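Side-chain contact in putative cell invasion protein with MAC/Perforin domain (Bacteroides thetaiotaomicron VPI-5482, PDB 3KK7), which is a putative cell invasion protein of the membrane-attack complex/perforin family, whose relatives include pore-forming proteins, although its own activity is not established: residues D244-A249 / N286-L291. Residues are numbered along the deposited sequence; the frame is centred on the assembly and turned at random.
Sequences DVAINA and NKFSAL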
# COMPACT_ATOMS: atom_id res chain seq x y z
N ASP A 244 8.11 31.56 -4.14
CA ASP A 244 8.81 31.31 -5.40
C ASP A 244 10.03 32.25 -5.56
O ASP A 244 11.11 31.81 -5.95
CB ASP A 244 7.86 31.53 -6.61
CG ASP A 244 6.84 30.41 -6.80
OD1 ASP A 244 6.88 29.36 -6.13
OD2 ASP A 244 5.97 30.61 -7.65
N VAL A 245 9.85 33.53 -5.25
CA VAL A 245 10.93 34.53 -5.40
C VAL A 245 11.97 34.32 -4.32
O VAL A 245 13.17 34.42 -4.59
CB VAL A 245 10.39 35.97 -5.28
CG1 VAL A 245 11.53 37.01 -5.35
CG2 VAL A 245 9.33 36.25 -6.36
N ALA A 246 11.51 34.02 -3.11
CA ALA A 246 12.42 33.88 -1.98
C ALA A 246 13.31 32.65 -2.16
O ALA A 246 14.54 32.74 -2.07
CB ALA A 246 11.68 33.80 -0.70
N ILE A 247 12.69 31.51 -2.42
CA ILE A 247 13.46 30.29 -2.66
C ILE A 247 14.54 30.55 -3.69
O ILE A 247 15.70 30.25 -3.46
CB ILE A 247 12.59 29.13 -3.19
CG1 ILE A 247 11.71 28.58 -2.05
CG2 ILE A 247 13.51 28.00 -3.76
CD1 ILE A 247 10.67 27.51 -2.51
N ASN A 248 14.14 31.17 -4.79
CA ASN A 248 15.05 31.43 -5.89
C ASN A 248 16.15 32.44 -5.58
O ASN A 248 17.19 32.42 -6.23
CB ASN A 248 14.25 31.84 -7.12
CG ASN A 248 14.66 31.07 -8.35
OD1 ASN A 248 14.71 29.82 -8.34
ND2 ASN A 248 14.94 31.80 -9.45
N ALA A 249 15.96 33.31 -4.60
CA ALA A 249 17.02 34.22 -4.17
C ALA A 249 17.86 33.65 -3.02
O ALA A 249 18.79 34.32 -2.55
CB ALA A 249 16.45 35.58 -3.75
N ASN A 286 11.53 42.15 2.42
CA ASN A 286 10.48 42.95 1.79
C ASN A 286 9.14 42.22 1.64
O ASN A 286 8.10 42.85 1.54
CB ASN A 286 10.93 43.44 0.41
CG ASN A 286 11.98 44.58 0.46
OD1 ASN A 286 12.30 45.15 1.52
ND2 ASN A 286 12.53 44.89 -0.71
N LYS A 287 9.17 40.89 1.63
CA LYS A 287 7.94 40.10 1.55
C LYS A 287 7.61 39.30 2.80
O LYS A 287 6.44 39.01 3.06
CB LYS A 287 8.02 39.15 0.35
CG LYS A 287 8.11 39.85 -1.01
CD LYS A 287 6.98 40.87 -1.24
CE LYS A 287 7.12 41.56 -2.57
NZ LYS A 287 5.82 42.13 -2.94
N PHE A 288 8.62 38.94 3.59
CA PHE A 288 8.41 38.06 4.74
C PHE A 288 8.88 38.67 6.04
O PHE A 288 9.97 39.21 6.11
CB PHE A 288 9.18 36.76 4.55
CG PHE A 288 8.64 35.88 3.47
CD1 PHE A 288 7.61 34.99 3.74
CD2 PHE A 288 9.17 35.93 2.18
CE1 PHE A 288 7.10 34.16 2.73
CE2 PHE A 288 8.67 35.10 1.17
CZ PHE A 288 7.64 34.20 1.46
N SER A 289 8.05 38.54 7.07
CA SER A 289 8.45 38.90 8.45
C SER A 289 9.33 37.81 9.04
O SER A 289 10.02 38.05 10.01
CB SER A 289 7.22 39.13 9.35
OG SER A 289 6.36 40.11 8.81
N ALA A 290 9.28 36.60 8.50
CA ALA A 290 10.25 35.57 8.87
C ALA A 290 10.23 34.53 7.79
O ALA A 290 9.14 34.21 7.28
CB ALA A 290 9.91 34.93 10.22
N LEU A 291 11.40 34.01 7.41
CA LEU A 291 11.51 32.85 6.52
C LEU A 291 12.63 31.97 7.03
O LEU A 291 13.77 32.39 7.03
CB LEU A 291 11.81 33.25 5.08
CG LEU A 291 11.86 32.08 4.08
CD1 LEU A 291 10.54 31.32 4.01
CD2 LEU A 291 12.24 32.63 2.74
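Phe288 and Leu291 both meet the methyl group of Ala246, so a single small side chain of the helix serves two larger ones at the start of strand 288-298. The pair is a compact illustration of how one small residue of a helix can pack against two larger apolar side chains. Phe288 comes first. Its CG lies opposite the carbonyl carbon (chi1 -69°), which carries the ring toward the helix, and the ring atom CE2 stops 3.8 Å from Ala246 CB. The methyl approaches the ring obliquely. Beyond this pair the same ring also touches Asp242 and Met243, one turn earlier on helix 236-249, and Val158 on strand 157-173.

The chain turns a corner at Ser289, whose OG shares a hydrogen bond with OG1 of Thr231, just past strand 220-230. Strands 220-230 and 288-298 are antiparallel neighbours in the bent central sheet of the MACPF fold, and the connection between them contains helices 236-249 and 278-285. Its position matches the second of the two helical clusters which, in pore-forming relatives, unfold into membrane-spanning hairpins; whether this protein does the same is not established.

After the corner, Leu291 again faces the helix. With CG swung opposite the backbone N (chi1 -177°), its CD2 branch lies 3.7 Å from Ala246 CB. The directions from that methyl carbon to CE2 of Phe288 and CD2 of Leu291 are about 77° apart, and the Ala246 bond from CA to CB points into the notch between them. Ile284 of helix 278-285 touches both Ala246 and Leu291, extending the buried apolar packing to the second helix.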